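PDB 3DPM: protein CT_858 from Chlamydia trachomatis, which probably acts as a serine-type endopeptidase of the S41 family, cleaving peptide bonds within proteins. Local coordinates for residues N70-G75 with A490-F495; I298-W303 with N340-S345; G344-L349 with F466-F471; L363-M368 with G441-H446. All coordinates share one frame; numbering follows the deposited sequence.

Contact 1: residues N70-G75 with A490-F495; sequences NDFHAG and AGAGGF. With LAS (N-acetyl-S-({(2R,3S,4R)-3-hydroxy-2-[(1S)-1-hydroxy-2-methylpropyl]-4-methyl-5-oxopyrrolidin-2-yl}carbonyl)cysteine), chain C.
His73 ND1 stands 3.3 Å from Gly494 O, but the angle there is too poor for a hydrogen bond, and no hydrogen bond joins residues 70-75 to residues 490-495. Apolar and CH-pi contacts carry the interface instead. Ala492 CB sits over one face of the imidazole, displaced toward the rim, 4.0 Å from the centroid of the His73 ring and 21° off the ring normal, a CH-pi contact. The same ring brings His73 CE1 to within 3.3 Å of Ala492 O. With His73 CG anti to the carbonyl carbon (chi1 -80°), the ring leaves the backbone toward residues 490-495, and His73 NE2 reaches the bound inhibitor group, 3.3 Å from LAS C3.

His73 NE2 also lies 3.8 Å from Ser467 OG, the atom that carries the inhibitor. This placement is consistent with the His-Ser pair of a serine peptidase, with His73 probably the base. Its loop is a type I beta turn from Asp71 to Ala74, reinforced by an Asx turn: Asp71 OD1 accepts from His73 N at 2.8 Å, on the anti side and 34° out of the carboxylate plane. OD1 thus holds the turn from within, while OD2 ties it to Tyr22 and Thr513.

Next to the histidine, Phe72 presents its ring edge to Ala490 O, with Phe72 CE1 3.5 Å away, and packs CE1 on Ala490 CB. Phe466 meets the Phe72 ring edge-to-face, and helix 140-150 supplies Ala141 and Ala145.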
# COMPACT_ATOMS: atom_id res chain seq x y z
N ASN A 70 -18.10 17.28 5.91
CA ASN A 70 -18.69 16.88 7.20
C ASN A 70 -18.79 15.34 7.26
O ASN A 70 -19.85 14.78 7.57
CB ASN A 70 -20.07 17.54 7.35
CG ASN A 70 -20.64 17.39 8.76
OD1 ASN A 70 -21.69 17.96 9.08
ND2 ASN A 70 -19.96 16.63 9.60
N ASP A 71 -17.68 14.68 6.96
CA ASP A 71 -17.57 13.22 6.93
C ASP A 71 -16.35 12.84 7.76
O ASP A 71 -15.23 13.28 7.46
CB ASP A 71 -17.36 12.75 5.48
CG ASP A 71 -17.45 11.22 5.31
OD1 ASP A 71 -17.11 10.48 6.26
OD2 ASP A 71 -17.86 10.77 4.21
N PHE A 72 -16.55 12.03 8.80
CA PHE A 72 -15.45 11.61 9.67
C PHE A 72 -14.45 10.70 8.96
O PHE A 72 -13.31 10.56 9.41
CB PHE A 72 -15.99 10.91 10.92
CG PHE A 72 -16.80 11.81 11.82
CD1 PHE A 72 -18.18 11.66 11.91
CD2 PHE A 72 -16.18 12.80 12.59
CE1 PHE A 72 -18.93 12.48 12.73
CE2 PHE A 72 -16.91 13.62 13.42
CZ PHE A 72 -18.30 13.47 13.49
N HIS A 73 -14.87 10.09 7.86
CA HIS A 73 -14.01 9.21 7.09
C HIS A 73 -13.30 9.96 5.96
O HIS A 73 -12.37 9.42 5.37
CB HIS A 73 -14.81 8.05 6.49
CG HIS A 73 -15.09 6.95 7.46
ND1 HIS A 73 -16.21 6.15 7.38
CD2 HIS A 73 -14.39 6.51 8.54
CE1 HIS A 73 -16.19 5.27 8.36
NE2 HIS A 73 -15.10 5.47 9.08
N ALA A 74 -13.75 11.18 5.66
CA ALA A 74 -13.13 11.99 4.61
C ALA A 74 -12.13 12.96 5.22
O ALA A 74 -12.50 13.84 5.99
CB ALA A 74 -14.20 12.75 3.85
N GLY A 75 -10.85 12.79 4.88
CA GLY A 75 -9.82 13.66 5.42
C GLY A 75 -8.55 13.73 4.57
O GLY A 75 -8.45 13.06 3.55
N ALA A 490 -21.83 8.88 16.13
CA ALA A 490 -21.26 9.80 15.15
C ALA A 490 -21.86 9.78 13.74
O ALA A 490 -22.01 10.84 13.11
CB ALA A 490 -19.76 9.59 15.08
N GLY A 491 -22.18 8.60 13.22
CA GLY A 491 -22.75 8.52 11.89
C GLY A 491 -21.73 8.46 10.76
O GLY A 491 -21.86 9.18 9.76
N ALA A 492 -20.72 7.61 10.91
CA ALA A 492 -19.70 7.44 9.89
C ALA A 492 -19.94 6.05 9.32
O ALA A 492 -19.24 5.11 9.68
CB ALA A 492 -18.33 7.53 10.51
N GLY A 493 -20.92 5.92 8.43
CA GLY A 493 -21.24 4.61 7.89
C GLY A 493 -21.01 4.30 6.43
O GLY A 493 -21.94 4.34 5.61
N GLY A 494 -19.76 3.97 6.10
CA GLY A 494 -19.39 3.63 4.73
C GLY A 494 -17.95 3.17 4.76
O GLY A 494 -17.19 3.58 5.64
N PHE A 495 -17.54 2.32 3.82
CA PHE A 495 -16.15 1.88 3.85
C PHE A 495 -15.25 2.94 3.23
O PHE A 495 -15.71 3.77 2.45
CB PHE A 495 -15.98 0.49 3.19
CG PHE A 495 -16.18 0.48 1.70
CD1 PHE A 495 -15.24 1.05 0.84
CD2 PHE A 495 -17.27 -0.20 1.14
CE1 PHE A 495 -15.39 0.96 -0.54
CE2 PHE A 495 -17.42 -0.29 -0.25
CZ PHE A 495 -16.48 0.28 -1.09
C18 LAS C . -14.75 1.34 10.42
O19 LAS C . -14.32 0.73 11.42
C9 LAS C . -14.00 1.19 9.09
C10 LAS C . -14.98 0.85 7.95
C11 LAS C . -15.68 -0.51 7.95
C16 LAS C . -15.52 -1.23 9.28
C12 LAS C . -17.15 -0.22 7.67
O17 LAS C . -14.22 0.90 6.74
N8 LAS C . -12.82 0.28 9.26
C6 LAS C . -11.77 0.89 8.70
O7 LAS C . -10.65 0.40 8.60
C5 LAS C . -12.14 2.26 8.11
C20 LAS C . -11.03 3.27 8.42
C3 LAS C . -13.41 2.60 8.90
O2 LAS C . -12.93 3.07 10.17

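Contact 2: residues I298-W303 with N340-S345; sequences IPTYSW and NNPGGS. With LAS (N-acetyl-S-({(2R,3S,4R)-3-hydroxy-2-[(1S)-1-hydroxy-2-methylpropyl]-4-methyl-5-oxopyrrolidin-2-yl}carbonyl)cysteine), chain C.
Asn341 carries CG anti to its own N (chi1 -175°) while Tyr301 has CG anti to the carbonyl carbon (chi1 -72°), and these two torsions bring amide and phenol ring together. The side chains cross at about a right angle with their planes only 22° apart, and Asn341 ND2 comes to 3.2 Å from Tyr301 CE1. Both segments are loops that follow neighbouring parallel strands, 290-297 and 333-337, of the central mixed sheet in the S41 peptidase region. They are joined by a single beta bridge between Tyr301 and Gly344.

Two backbone bonds define the bridge: Tyr301 N donates to Gly343 O at 3.1 Å, and Ser345 N donates to Tyr301 O at 2.9 Å.

The Asn341 amide is gripped at both ends. Asn341 ND2 donates to Ile298 O at 3.1 Å, from above the carbonyl plane, whereas Asn341 OD1 accepts from Gly343 N at 2.7 Å within its carbonyl plane, closing an Asx turn. That turn fixes the amide's rotation and sets Gly343 CA against the edge of the Tyr301 ring. The positive phi of Gly343 suits glycine, and its neighbour Gly344 carries the backbone into the inhibitor site.

Outside the loops, Tyr301 OH binds Gln338, and Ser345 OG and Trp303 NE1 share Glu403 OE1. Thr300 OG1 hydrogen-bonds Ser302 OG at 2.9 Å and lies 3.7 Å from Pro342 CG.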
# COMPACT_ATOMS: atom_id res chain seq x y z
N ILE A 298 -16.37 -3.15 24.97
CA ILE A 298 -15.85 -3.41 23.63
C ILE A 298 -15.16 -2.09 23.31
O ILE A 298 -15.82 -1.12 22.94
CB ILE A 298 -16.98 -3.65 22.58
CG1 ILE A 298 -17.87 -4.82 23.00
CG2 ILE A 298 -16.37 -3.93 21.22
CD1 ILE A 298 -17.21 -6.17 22.89
N PRO A 299 -13.83 -2.03 23.47
CA PRO A 299 -13.05 -0.81 23.22
C PRO A 299 -12.82 -0.43 21.76
O PRO A 299 -12.87 0.76 21.40
CB PRO A 299 -11.74 -1.11 23.94
CG PRO A 299 -11.56 -2.57 23.66
CD PRO A 299 -12.96 -3.16 23.85
N THR A 300 -12.57 -1.42 20.92
CA THR A 300 -12.32 -1.17 19.52
C THR A 300 -12.64 -2.40 18.71
O THR A 300 -12.83 -3.48 19.27
CB THR A 300 -10.86 -0.82 19.30
OG1 THR A 300 -10.63 -0.57 17.91
CG2 THR A 300 -9.97 -1.98 19.73
N TYR A 301 -12.69 -2.25 17.40
CA TYR A 301 -12.95 -3.38 16.52
C TYR A 301 -11.73 -3.74 15.71
O TYR A 301 -11.79 -4.63 14.86
CB TYR A 301 -14.15 -3.10 15.62
CG TYR A 301 -15.42 -3.15 16.40
CD1 TYR A 301 -16.06 -1.98 16.81
CD2 TYR A 301 -15.92 -4.37 16.85
CE1 TYR A 301 -17.16 -2.03 17.65
CE2 TYR A 301 -17.01 -4.43 17.70
CZ TYR A 301 -17.63 -3.26 18.10
OH TYR A 301 -18.69 -3.32 18.96
N SER A 302 -10.62 -3.06 15.97
CA SER A 302 -9.36 -3.37 15.29
C SER A 302 -8.51 -4.07 16.34
O SER A 302 -7.51 -3.54 16.82
CB SER A 302 -8.67 -2.11 14.77
OG SER A 302 -9.16 -0.96 15.42
N TRP A 303 -8.93 -5.29 16.68
CA TRP A 303 -8.28 -6.12 17.68
C TRP A 303 -6.76 -6.13 17.71
O TRP A 303 -6.17 -6.31 18.77
CB TRP A 303 -8.78 -7.56 17.54
CG TRP A 303 -8.70 -8.07 16.14
CD1 TRP A 303 -9.57 -7.81 15.12
CD2 TRP A 303 -7.70 -8.94 15.61
NE1 TRP A 303 -9.17 -8.47 13.98
CE2 TRP A 303 -8.03 -9.17 14.25
CE3 TRP A 303 -6.56 -9.55 16.14
CZ2 TRP A 303 -7.25 -9.98 13.42
CZ3 TRP A 303 -5.78 -10.36 15.31
CH2 TRP A 303 -6.14 -10.57 13.96
N ASN A 340 -16.93 5.60 23.06
CA ASN A 340 -15.55 5.94 22.66
C ASN A 340 -14.85 4.80 21.94
O ASN A 340 -13.75 4.40 22.33
CB ASN A 340 -14.74 6.33 23.90
CG ASN A 340 -15.21 7.62 24.52
OD1 ASN A 340 -16.32 8.08 24.23
ND2 ASN A 340 -14.39 8.20 25.38
N ASN A 341 -15.49 4.30 20.89
CA ASN A 341 -14.97 3.19 20.08
C ASN A 341 -14.75 3.71 18.66
O ASN A 341 -15.67 4.23 18.05
CB ASN A 341 -15.98 2.04 20.07
CG ASN A 341 -15.47 0.82 19.36
OD1 ASN A 341 -14.85 0.93 18.29
ND2 ASN A 341 -15.72 -0.37 19.93
N PRO A 342 -13.54 3.56 18.12
CA PRO A 342 -13.25 4.05 16.76
C PRO A 342 -13.69 3.15 15.60
O PRO A 342 -13.53 3.51 14.44
CB PRO A 342 -11.74 4.25 16.79
CG PRO A 342 -11.28 3.09 17.65
CD PRO A 342 -12.31 3.10 18.79
N GLY A 343 -14.24 1.98 15.91
CA GLY A 343 -14.65 1.06 14.86
C GLY A 343 -13.45 0.19 14.49
O GLY A 343 -12.53 0.04 15.29
N GLY A 344 -13.46 -0.40 13.29
CA GLY A 344 -12.36 -1.24 12.85
C GLY A 344 -12.76 -2.36 11.89
O GLY A 344 -13.50 -2.14 10.94
N SER A 345 -12.29 -3.58 12.16
CA SER A 345 -12.60 -4.72 11.31
C SER A 345 -14.03 -5.24 11.38
O SER A 345 -14.50 -5.69 12.43
CB SER A 345 -11.65 -5.87 11.63
OG SER A 345 -12.13 -7.07 11.05
C18 LAS C . -14.75 1.34 10.42
O19 LAS C . -14.32 0.73 11.42
C9 LAS C . -14.00 1.19 9.09
C10 LAS C . -14.98 0.85 7.95
C11 LAS C . -15.68 -0.51 7.95
C16 LAS C . -15.52 -1.23 9.28
C12 LAS C . -17.15 -0.22 7.67
O17 LAS C . -14.22 0.90 6.74
N8 LAS C . -12.82 0.28 9.26
C6 LAS C . -11.77 0.89 8.70
O7 LAS C . -10.65 0.40 8.60
C5 LAS C . -12.14 2.26 8.11
C20 LAS C . -11.03 3.27 8.42
C3 LAS C . -13.41 2.60 8.90
O2 LAS C . -12.93 3.07 10.17

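Contact 3: residues G344-L349 with F466-F471; sequences GSVLYL and FSCADF. With LAS (N-acetyl-S-({(2R,3S,4R)-3-hydroxy-2-[(1S)-1-hydroxy-2-methylpropyl]-4-methyl-5-oxopyrrolidin-2-yl}carbonyl)cysteine), chain C.
Ser467 approaches Gly344 with its CB 4.4 Å from Gly344 N, and between them lies the inhibitor's acyl group: Ser467 OG is covalently bonded to LAS C18 at 1.4 Å. That bond makes the side chain an ester, consistent with Ser467 being the nucleophile of a serine-type peptidase. Ser467 occupies the N-cap of helix 468-478 but makes no capping bond.

Cys468 follows, and its N points almost straight at the ester carbonyl oxygen, LAS O19, N-H...O 176°, although the bond from Cys468 N to LAS O19 is weak at 3.4 Å. Gly344 N also donates to LAS O19, at a doubtfully short 2.3 Å. Two backbone N-H groups aimed at one acyl oxygen are consistent with an oxyanion hole, with the start of the helix behind one of them. The cysteine SG, anti to the carbonyl carbon, turns toward helix 346-354, though its exact position is less certain; the packing rests more safely on Cys468 CB, which meets Leu349 CG at 4.2 Å.

One turn on, Phe471 packs its CB against Leu349 CD1 at 4.3 Å. One face of its ring takes Ser467 O over the centre, and Phe471 CE1 reaches LAS C12 at 3.6 Å. Across the site, Ser345 N-caps the facing helix with a weak bond from Tyr348 N, and its OG has Glu403 as a stronger partner.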
# COMPACT_ATOMS: atom_id res chain seq x y z
N GLY A 344 -13.46 -0.40 13.29
CA GLY A 344 -12.36 -1.24 12.85
C GLY A 344 -12.76 -2.36 11.89
O GLY A 344 -13.50 -2.14 10.94
N SER A 345 -12.29 -3.58 12.16
CA SER A 345 -12.60 -4.72 11.31
C SER A 345 -14.03 -5.24 11.38
O SER A 345 -14.50 -5.69 12.43
CB SER A 345 -11.65 -5.87 11.63
OG SER A 345 -12.13 -7.07 11.05
N VAL A 346 -14.71 -5.20 10.24
CA VAL A 346 -16.09 -5.65 10.09
C VAL A 346 -16.30 -7.12 10.47
O VAL A 346 -17.24 -7.47 11.19
CB VAL A 346 -16.58 -5.46 8.64
CG1 VAL A 346 -18.05 -5.76 8.54
CG2 VAL A 346 -16.30 -4.05 8.18
N LEU A 347 -15.43 -7.99 9.97
CA LEU A 347 -15.55 -9.42 10.26
C LEU A 347 -15.49 -9.69 11.76
O LEU A 347 -16.28 -10.47 12.28
CB LEU A 347 -14.45 -10.19 9.53
CG LEU A 347 -14.69 -10.22 8.02
CD1 LEU A 347 -13.49 -10.82 7.33
CD2 LEU A 347 -15.96 -11.02 7.73
N TYR A 348 -14.56 -9.02 12.43
CA TYR A 348 -14.39 -9.14 13.87
C TYR A 348 -15.69 -8.67 14.55
O TYR A 348 -16.11 -9.23 15.57
CB TYR A 348 -13.21 -8.28 14.30
CG TYR A 348 -12.95 -8.23 15.79
CD1 TYR A 348 -12.60 -9.37 16.49
CD2 TYR A 348 -13.07 -7.02 16.49
CE1 TYR A 348 -12.35 -9.33 17.87
CE2 TYR A 348 -12.83 -6.96 17.86
CZ TYR A 348 -12.47 -8.12 18.55
OH TYR A 348 -12.26 -8.08 19.91
N LEU A 349 -16.32 -7.65 13.98
CA LEU A 349 -17.57 -7.14 14.53
C LEU A 349 -18.66 -8.20 14.39
O LEU A 349 -19.47 -8.40 15.29
CB LEU A 349 -17.97 -5.85 13.81
CG LEU A 349 -19.23 -5.07 14.24
CD1 LEU A 349 -20.35 -5.38 13.30
CD2 LEU A 349 -19.60 -5.39 15.68
N PHE A 466 -17.74 5.34 16.02
CA PHE A 466 -17.76 5.50 14.59
C PHE A 466 -17.73 4.23 13.82
O PHE A 466 -17.46 3.15 14.38
CB PHE A 466 -16.60 6.34 14.06
CG PHE A 466 -16.30 7.54 14.88
CD1 PHE A 466 -15.63 7.41 16.09
CD2 PHE A 466 -16.66 8.82 14.44
CE1 PHE A 466 -15.31 8.54 16.86
CE2 PHE A 466 -16.35 9.95 15.20
CZ PHE A 466 -15.67 9.81 16.42
N SER A 467 -17.93 4.32 12.39
CA SER A 467 -17.67 3.04 11.73
C SER A 467 -18.34 1.93 12.55
O SER A 467 -19.56 1.82 12.33
CB SER A 467 -16.18 2.70 11.65
OG SER A 467 -15.94 2.00 10.41
N CYS A 468 -17.54 0.72 12.62
CA CYS A 468 -18.20 -0.40 13.24
C CYS A 468 -18.93 -0.20 14.56
O CYS A 468 -19.72 -1.05 14.98
CB CYS A 468 -17.18 -1.51 13.39
SG CYS A 468 -16.62 -2.16 11.81
N ALA A 469 -18.63 0.90 15.25
CA ALA A 469 -19.29 1.17 16.52
C ALA A 469 -20.65 1.82 16.23
O ALA A 469 -21.42 2.13 17.14
CB ALA A 469 -18.42 2.07 17.39
N ASP A 470 -20.93 2.03 14.94
CA ASP A 470 -22.22 2.58 14.49
C ASP A 470 -23.09 1.35 14.20
O ASP A 470 -24.26 1.29 14.57
CB ASP A 470 -22.06 3.37 13.17
CG ASP A 470 -21.72 4.84 13.38
OD1 ASP A 470 -22.48 5.54 14.08
OD2 ASP A 470 -20.71 5.31 12.80
N PHE A 471 -22.48 0.37 13.54
CA PHE A 471 -23.14 -0.87 13.15
C PHE A 471 -23.53 -1.76 14.32
O PHE A 471 -24.61 -2.34 14.31
CB PHE A 471 -22.23 -1.67 12.21
CG PHE A 471 -21.86 -0.93 10.97
CD1 PHE A 471 -20.82 -1.38 10.16
CD2 PHE A 471 -22.56 0.21 10.59
CE1 PHE A 471 -20.48 -0.69 9.00
CE2 PHE A 471 -22.23 0.91 9.43
CZ PHE A 471 -21.19 0.46 8.63
C18 LAS C . -14.75 1.34 10.42
O19 LAS C . -14.32 0.73 11.42
C9 LAS C . -14.00 1.19 9.09
C10 LAS C . -14.98 0.85 7.95
C11 LAS C . -15.68 -0.51 7.95
C16 LAS C . -15.52 -1.23 9.28
C12 LAS C . -17.15 -0.22 7.67
O17 LAS C . -14.22 0.90 6.74
N8 LAS C . -12.82 0.28 9.26
C6 LAS C . -11.77 0.89 8.70
O7 LAS C . -10.65 0.40 8.60
C5 LAS C . -12.14 2.26 8.11
C20 LAS C . -11.03 3.27 8.42
C3 LAS C . -13.41 2.60 8.90
O2 LAS C . -12.93 3.07 10.17

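Contact 4: residues L363-M368 with G441-H446; sequences LPKHRM and GFEKIH
Leu363 packs closely against residues 441-446, whereas the polar pair Lys365 and Glu443 meets only at long range. On the tight side both Leu363 methyls are engaged: CD2 lies 3.5 Å from Ile445 CG1, and CD1 lies 3.6 Å from Ile445 CD1. The two side chains cross at about a right angle, so both leucine methyls abut the CG1-CD1 end of the isoleucine. Leu363 CD1 also reaches Phe442, 3.8 Å from its CB and 3.4 Å from its O. With CG anti to the carbonyl carbon (chi1 -70°), the leucine fork is directed toward Phe442 and Ile445.

Beside it, Leu363 N donates to Glu443 O at 3.1 Å. It is the sole hydrogen bond between the two segments.

On the looser side, where both residues are partly exposed, Glu443 bends at its second torsion and Lys365 bends at its last. The two chains cross obliquely and bring Lys365 NZ to 4.0 Å from Glu443 OE1, a long salt bridge.

The backbone bond belongs to the antiparallel pairing of strands 361-368 and 444-445, which also includes a backbone bond between Ile445 and Leu361. Helix 346-354 packs Tyr350 on both Leu363 and Ile445, helix 409-428 contributes Val411 against Phe442, and strand 507-518 pairs with the opposite edge of strand 361-368 through Lys365 and Arg367.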
# COMPACT_ATOMS: atom_id res chain seq x y z
N LEU A 363 -28.61 -7.77 8.55
CA LEU A 363 -27.50 -6.83 8.43
C LEU A 363 -27.79 -5.66 7.47
O LEU A 363 -28.55 -5.79 6.51
CB LEU A 363 -26.23 -7.56 7.99
CG LEU A 363 -25.62 -8.49 9.05
CD1 LEU A 363 -24.48 -9.32 8.46
CD2 LEU A 363 -25.12 -7.64 10.21
N PRO A 364 -27.20 -4.49 7.76
CA PRO A 364 -27.41 -3.33 6.89
C PRO A 364 -26.69 -3.58 5.58
O PRO A 364 -25.86 -4.48 5.50
CB PRO A 364 -26.80 -2.17 7.70
CG PRO A 364 -25.81 -2.85 8.59
CD PRO A 364 -26.55 -4.09 9.01
N LYS A 365 -27.02 -2.80 4.55
CA LYS A 365 -26.39 -2.96 3.25
C LYS A 365 -25.71 -1.66 2.81
O LYS A 365 -25.92 -0.61 3.41
CB LYS A 365 -27.43 -3.37 2.20
CG LYS A 365 -28.05 -4.74 2.43
CD LYS A 365 -28.92 -5.11 1.24
CE LYS A 365 -29.57 -6.49 1.39
NZ LYS A 365 -30.54 -6.52 2.51
N HIS A 366 -24.93 -1.75 1.75
CA HIS A 366 -24.19 -0.60 1.24
C HIS A 366 -24.44 -0.27 -0.23
O HIS A 366 -24.41 -1.16 -1.07
CB HIS A 366 -22.69 -0.86 1.43
CG HIS A 366 -22.24 -0.86 2.86
ND1 HIS A 366 -21.42 0.12 3.38
CD2 HIS A 366 -22.48 -1.72 3.87
CE1 HIS A 366 -21.18 -0.14 4.65
NE2 HIS A 366 -21.81 -1.25 4.98
N ARG A 367 -24.68 1.02 -0.52
CA ARG A 367 -24.87 1.50 -1.90
C ARG A 367 -23.42 1.87 -2.26
O ARG A 367 -22.83 2.76 -1.65
CB ARG A 367 -25.72 2.77 -1.97
CG ARG A 367 -27.12 2.73 -1.33
CD ARG A 367 -28.20 2.17 -2.25
NE ARG A 367 -28.27 2.83 -3.56
CZ ARG A 367 -28.90 3.98 -3.81
NH1 ARG A 367 -29.52 4.64 -2.85
NH2 ARG A 367 -28.92 4.46 -5.05
N MET A 368 -22.85 1.20 -3.25
CA MET A 368 -21.46 1.45 -3.61
C MET A 368 -21.25 2.16 -4.93
O MET A 368 -22.12 2.13 -5.82
CB MET A 368 -20.71 0.12 -3.68
CG MET A 368 -20.70 -0.66 -2.38
SD MET A 368 -20.42 -2.41 -2.67
CE MET A 368 -18.66 -2.43 -3.13
N GLY A 441 -21.41 -9.99 1.24
CA GLY A 441 -22.61 -10.71 0.85
C GLY A 441 -23.38 -11.26 2.04
O GLY A 441 -24.44 -11.88 1.88
N PHE A 442 -22.86 -11.02 3.25
CA PHE A 442 -23.49 -11.49 4.48
C PHE A 442 -24.87 -10.85 4.70
O PHE A 442 -24.97 -9.72 5.17
CB PHE A 442 -22.60 -11.17 5.69
CG PHE A 442 -21.39 -12.06 5.81
CD1 PHE A 442 -20.91 -12.78 4.72
CD2 PHE A 442 -20.70 -12.13 7.01
CE1 PHE A 442 -19.76 -13.55 4.82
CE2 PHE A 442 -19.54 -12.90 7.12
CZ PHE A 442 -19.07 -13.61 6.02
N GLU A 443 -25.91 -11.60 4.36
CA GLU A 443 -27.28 -11.12 4.52
C GLU A 443 -27.62 -10.94 5.99
O GLU A 443 -28.20 -9.93 6.40
CB GLU A 443 -28.27 -12.12 3.90
CG GLU A 443 -28.31 -12.14 2.38
CD GLU A 443 -28.87 -10.85 1.79
OE1 GLU A 443 -29.99 -10.45 2.20
OE2 GLU A 443 -28.20 -10.25 0.91
N LYS A 444 -27.25 -11.94 6.79
CA LYS A 444 -27.53 -11.95 8.21
C LYS A 444 -26.42 -12.58 9.04
O LYS A 444 -25.63 -13.37 8.53
CB LYS A 444 -28.82 -12.73 8.46
CG LYS A 444 -28.73 -14.15 7.94
CD LYS A 444 -30.05 -14.91 8.07
CE LYS A 444 -31.16 -14.29 7.25
NZ LYS A 444 -32.37 -15.16 7.27
N ILE A 445 -26.38 -12.23 10.32
CA ILE A 445 -25.40 -12.78 11.24
C ILE A 445 -25.95 -14.10 11.77
O ILE A 445 -27.06 -14.14 12.30
CB ILE A 445 -25.16 -11.85 12.47
CG1 ILE A 445 -24.47 -10.55 12.04
CG2 ILE A 445 -24.30 -12.57 13.49
CD1 ILE A 445 -23.08 -10.75 11.48
N HIS A 446 -25.20 -15.18 11.61
CA HIS A 446 -25.64 -16.48 12.10
C HIS A 446 -24.99 -16.70 13.45
O HIS A 446 -23.80 -16.42 13.63
CB HIS A 446 -25.24 -17.58 11.12
CG HIS A 446 -25.94 -17.47 9.79
ND1 HIS A 446 -27.29 -17.67 9.65
CD2 HIS A 446 -25.48 -17.12 8.57
CE1 HIS A 446 -27.64 -17.45 8.39
NE2 HIS A 446 -26.55 -17.11 7.72

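In the fold
Contacts 1, 2 and 3 converge on the inhibitor group, and their centres lie 7 to 15 Å apart. Contacts 2 and 3 are closest and share Gly344 and Ser345; Asn341 O and Phe466 N, 3.1 Å apart, probably form a further hydrogen bond between them. Contact 1 brings the histidine side of the site, joined to contact 3 through Asp470, whose OD2 is 3.0 Å from Ala492 N. Contacts 1 and 2 do not touch, their nearest atoms being about 6 Å apart. Contact 4 is peripheral, with the Leu363 side chain about 11 Å from the inhibitor, but His366 CE1 packs on Phe471 CZ at 4.0 Å, linking its strand to the inhibitor-lining helix 468-478.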